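Local structure of phosphatidylglycerol lysyltransferase C-terminal domain-containing protein (Bacteroides thetaiotaomicron, 2HQY) at residues I7-R12 against F31-C35; C35-F39 against R192-A197. The protein is of unknown function but binds coenzyme A and probably acts as an acyl- or aminoacyl-transferase of the GNAT-like phosphatidylglycerol lysyltransferase C-terminal family. One frame throughout, in Å; residues are numbered along the deposited sequence. Where two conformers were deposited one is given.

Contact 1: I7-R12 against F31-C35; sequences ITLADR and FSNLC
The turn that leads from strand 5-6 into helix 12-19 closes over one side of helix 31-36, and the ring of F31 is the piece it closes on. R12 lies over one face of that ring: its CA stands 3.6 Å from the F31 ring centroid, 20° off the normal, a CH-pi contact, with R12 CB following at 3.5 Å from F31 CE2. The opposite face is met off-centre by the sulfur of C35, one helical turn along. At the edge, near the ring plane, come the backbone oxygens of T8 and L9, T8 O being 3.3 Å from F31 CZ. The ring reaches this slot because CG is anti to the backbone N (chi1 -178°), which carries it out from the helix into the turn. I7 closes the other end with its CD1, packed tightly at 3.4 Å from L34 CB and more loosely against F31 CE1 and C35 SG. The turn is tied internally by D11, whose OD2 takes two bonds from T8: the backbone N, 2.9 Å from OD2 and met by the anti lone pair of that oxygen, and OG1 at 3.0 Å from above the carboxylate plane. A leucine here has no flat face to offer in place of F31 and would probably leave R12 CA without its CH-pi partner and open a gap between R12 and C35 SG. R12 turns its guanidinium away to A203 O. With no hydrogen bond between the two segments, the join is held by apolar and CH-pi packing, while the D11-T8 bonds fix the shape of the turn.

Contact 2: C35-F39 against R192-A197; sequences CSWRF and RALIYA
C35 starts the contact with its CB, 3.7 Å from Y196 CE2, while its carbonyl oxygen sits above one face of the tyrosine ring, toward the rim. S36 comes nearest backbone to backbone: its CA and that of A193 are 4.5 Å apart, an approach that the small side chains permit. A193 CA lies 3.3 Å from S36 O in a CA-H...O contact; in one of its two conformers, and so less certainly, the S36 hydroxyl bonds to S32 O and rests against A197 CB. W37, in the break between the two helices, starts out pointing away, but its indole comes back until A193 CB lies over its five-membered ring, 3.5 Å from the centroid and 17° off the normal. R38 bends at chi3 (60°) and brings NH2 to 3.9 Å from Y196 CE1, the guanidinium standing almost perpendicular to the ring; its NH1 pairs with I7 O and D6 of the second subunit. Last comes F39. R192 CB sits above the middle of this ring, 3.5 Å from the centroid, and the R192 chain then folds round so that the CG-CD1 side of the F39 ring lies over a face of its guanidinium, off-centre, the two planes 43° apart. That cation is gripped from the second subunit, by D42 in a salt bridge and by F39 O, whereas Y196 OH bonds to D6 there. This is close helix-helix packing through small residues, joining the 31-41 helical pair to helix 185-199 beside the subunit interface.

C35 belongs to both contacts, whose centres lie 10 Å apart, and helix 31-36 runs through the two: the turn 7-12 packs on one part of it and helix 185-199 on another. The partners also meet directly. I7 O is 2.8 Å from R38 NH1, a probable hydrogen bond, and L9 CD2 comes within 3.3 Å of Y196 OH. Both contacts border the second subunit, contact 1 by the packing of T8 on T8 of that chain. Contact 1 is remote from the ligand, but contact 2 approaches it: the W37 side chain is about 7 Å from the bound coenzyme A and about 5 Å from that of E190, a coenzyme A-binding residue on helix 185-199.

Contact 1: I7-R12 against F31-C35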
# COMPACT_ATOMS: atom_id res chain seq x y z
N ILE A 7 4.94 7.43 -3.68
CA ILE A 7 5.82 6.88 -4.69
C ILE A 7 5.03 5.96 -5.64
O ILE A 7 4.13 5.24 -5.21
CB ILE A 7 7.01 6.13 -4.06
CG1 ILE A 7 8.10 5.92 -5.14
CG2 ILE A 7 6.52 4.85 -3.33
CD1 ILE A 7 9.41 5.30 -4.69
N THR A 8 5.35 6.02 -6.93
CA THR A 8 4.72 5.14 -7.93
C THR A 8 5.72 4.67 -8.98
O THR A 8 6.78 5.28 -9.15
CB THR A 8 3.53 5.83 -8.67
OG1 THR A 8 4.01 6.86 -9.54
CG2 THR A 8 2.57 6.42 -7.73
N LEU A 9 5.34 3.63 -9.73
CA LEU A 9 6.10 3.20 -10.93
C LEU A 9 6.56 4.33 -11.85
O LEU A 9 7.66 4.27 -12.40
CB LEU A 9 5.23 2.29 -11.79
CG LEU A 9 4.70 1.04 -11.12
CD1 LEU A 9 3.76 0.25 -12.09
CD2 LEU A 9 5.90 0.19 -10.70
N ALA A 10 5.70 5.33 -12.02
CA ALA A 10 5.95 6.42 -12.96
C ALA A 10 7.11 7.31 -12.54
O ALA A 10 7.63 8.10 -13.32
CB ALA A 10 4.67 7.25 -13.16
N ASP A 11 7.54 7.17 -11.28
CA ASP A 11 8.56 8.04 -10.71
C ASP A 11 9.97 7.49 -10.86
O ASP A 11 10.92 8.03 -10.28
CB ASP A 11 8.26 8.31 -9.23
CG ASP A 11 6.93 8.99 -9.04
OD1 ASP A 11 6.67 10.03 -9.70
OD2 ASP A 11 6.14 8.48 -8.23
N ARG A 12 10.11 6.41 -11.62
CA ARG A 12 11.39 5.75 -11.81
C ARG A 12 12.50 6.72 -12.25
O ARG A 12 13.55 6.79 -11.61
CB ARG A 12 11.25 4.62 -12.82
CG ARG A 12 12.52 3.85 -12.99
CD ARG A 12 12.22 2.64 -13.84
NE ARG A 12 13.36 2.17 -14.59
CZ ARG A 12 13.28 1.27 -15.56
NH1 ARG A 12 12.09 0.76 -15.90
NH2 ARG A 12 14.39 0.88 -16.20
N PHE A 31 14.80 1.38 -6.40
CA PHE A 31 13.49 1.82 -6.84
C PHE A 31 12.43 0.73 -6.65
O PHE A 31 11.32 1.02 -6.21
CB PHE A 31 13.50 2.30 -8.29
CG PHE A 31 12.17 2.81 -8.75
CD1 PHE A 31 11.62 3.97 -8.17
CD2 PHE A 31 11.45 2.14 -9.73
CE1 PHE A 31 10.38 4.45 -8.58
CE2 PHE A 31 10.18 2.63 -10.17
CZ PHE A 31 9.65 3.77 -9.60
N SER A 32 12.78 -0.54 -6.97
CA SER A 32 11.87 -1.64 -6.77
C SER A 32 11.50 -1.80 -5.28
O SER A 32 10.32 -2.01 -4.95
CB SER A 32 12.47 -2.98 -7.25
OG SER A 32 11.48 -4.00 -7.11
N ASN A 33 12.50 -1.71 -4.41
CA ASN A 33 12.22 -1.86 -2.96
C ASN A 33 11.33 -0.72 -2.46
O ASN A 33 10.38 -0.95 -1.70
CB ASN A 33 13.52 -1.93 -2.17
CG ASN A 33 14.13 -3.31 -2.19
OD1 ASN A 33 13.47 -4.32 -2.53
ND2 ASN A 33 15.39 -3.38 -1.75
N LEU A 34 11.58 0.49 -2.94
CA LEU A 34 10.77 1.65 -2.54
C LEU A 34 9.30 1.46 -2.94
O LEU A 34 8.41 1.70 -2.11
CB LEU A 34 11.33 2.94 -3.16
CG LEU A 34 12.64 3.40 -2.52
CD1 LEU A 34 13.38 4.35 -3.46
CD2 LEU A 34 12.41 4.08 -1.17
N CYS A 35 9.04 1.03 -4.18
CA CYS A 35 7.65 0.87 -4.62
C CYS A 35 7.00 -0.37 -4.01
O CYS A 35 5.80 -0.33 -3.63
CB CYS A 35 7.61 0.72 -6.14
SG CYS A 35 7.99 2.24 -7.02

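Contact 2: C35-F39 against R192-A197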
# COMPACT_ATOMS: atom_id res chain seq x y z
N CYS A 35 9.04 1.03 -4.18
CA CYS A 35 7.65 0.87 -4.62
C CYS A 35 7.00 -0.37 -4.01
O CYS A 35 5.80 -0.33 -3.63
CB CYS A 35 7.61 0.72 -6.14
SG CYS A 35 7.99 2.24 -7.02
N SER A 36 7.78 -1.46 -3.95
CA SER A 36 7.26 -2.79 -3.56
C SER A 36 6.90 -2.84 -2.08
O SER A 36 6.03 -3.62 -1.69
CB SER A 36 8.25 -3.92 -3.89
OG SER A 36 8.50 -4.05 -5.28
N TRP A 37 7.57 -2.02 -1.27
CA TRP A 37 7.28 -1.94 0.18
C TRP A 37 6.35 -0.79 0.58
O TRP A 37 6.07 -0.59 1.78
CB TRP A 37 8.58 -1.96 1.02
CG TRP A 37 9.22 -3.35 1.01
CD1 TRP A 37 10.10 -3.85 0.09
CD2 TRP A 37 8.96 -4.41 1.94
NE1 TRP A 37 10.43 -5.16 0.41
CE2 TRP A 37 9.74 -5.53 1.54
CE3 TRP A 37 8.17 -4.52 3.09
CZ2 TRP A 37 9.74 -6.74 2.24
CZ3 TRP A 37 8.18 -5.73 3.81
CH2 TRP A 37 8.96 -6.82 3.37
N ARG A 38 5.88 -0.03 -0.41
CA ARG A 38 4.98 1.10 -0.13
C ARG A 38 3.71 0.64 0.63
O ARG A 38 3.13 1.39 1.43
CB ARG A 38 4.60 1.78 -1.44
CG ARG A 38 3.75 3.08 -1.29
CD ARG A 38 3.18 3.50 -2.65
NE ARG A 38 2.32 2.44 -3.16
CZ ARG A 38 2.09 2.18 -4.44
NH1 ARG A 38 2.61 2.94 -5.39
NH2 ARG A 38 1.28 1.14 -4.74
N PHE A 39 3.27 -0.59 0.36
CA PHE A 39 2.04 -1.12 0.97
C PHE A 39 2.21 -1.14 2.50
O PHE A 39 1.24 -1.08 3.22
CB PHE A 39 1.74 -2.54 0.48
CG PHE A 39 2.55 -3.58 1.19
CD1 PHE A 39 2.06 -4.21 2.35
CD2 PHE A 39 3.86 -3.88 0.76
CE1 PHE A 39 2.87 -5.16 3.07
CE2 PHE A 39 4.68 -4.80 1.48
CZ PHE A 39 4.18 -5.44 2.64
N ARG A 192 3.80 -9.74 -0.04
CA ARG A 192 3.15 -8.55 -0.66
C ARG A 192 4.14 -7.78 -1.55
O ARG A 192 3.79 -7.36 -2.67
CB ARG A 192 2.58 -7.63 0.43
CG ARG A 192 1.36 -8.23 1.16
CD ARG A 192 0.15 -8.45 0.21
NE ARG A 192 -0.07 -7.29 -0.66
CZ ARG A 192 -0.61 -6.12 -0.30
NH1 ARG A 192 -1.09 -5.92 0.95
NH2 ARG A 192 -0.71 -5.16 -1.23
N ALA A 193 5.36 -7.59 -1.06
CA ALA A 193 6.37 -6.85 -1.83
C ALA A 193 6.83 -7.64 -3.06
O ALA A 193 6.96 -7.08 -4.15
CB ALA A 193 7.56 -6.51 -0.95
N LEU A 194 6.99 -8.95 -2.89
CA LEU A 194 7.48 -9.80 -3.99
C LEU A 194 6.45 -9.84 -5.12
O LEU A 194 6.80 -9.73 -6.30
CB LEU A 194 7.74 -11.20 -3.41
CG LEU A 194 8.40 -12.27 -4.25
CD1 LEU A 194 9.01 -13.33 -3.26
CD2 LEU A 194 7.33 -12.89 -5.15
N ILE A 195 5.20 -10.00 -4.76
CA ILE A 195 4.13 -10.09 -5.75
C ILE A 195 3.97 -8.75 -6.50
O ILE A 195 3.80 -8.74 -7.73
CB ILE A 195 2.83 -10.58 -5.09
CG1 ILE A 195 2.96 -12.10 -4.73
CG2 ILE A 195 1.63 -10.22 -6.00
CD1 ILE A 195 1.79 -12.63 -3.91
N TYR A 196 4.02 -7.63 -5.79
CA TYR A 196 3.98 -6.32 -6.47
C TYR A 196 5.13 -6.23 -7.48
O TYR A 196 4.93 -5.80 -8.62
CB TYR A 196 4.07 -5.18 -5.45
CG TYR A 196 4.12 -3.81 -6.08
CD1 TYR A 196 2.98 -3.01 -6.16
CD2 TYR A 196 5.33 -3.31 -6.58
CE1 TYR A 196 3.05 -1.73 -6.73
CE2 TYR A 196 5.42 -2.04 -7.15
CZ TYR A 196 4.30 -1.26 -7.20
OH TYR A 196 4.38 -0.01 -7.79
N ALA A 197 6.33 -6.61 -7.06
CA ALA A 197 7.50 -6.57 -7.96
C ALA A 197 7.32 -7.42 -9.20
O ALA A 197 7.65 -6.98 -10.32
CB ALA A 197 8.75 -7.02 -7.21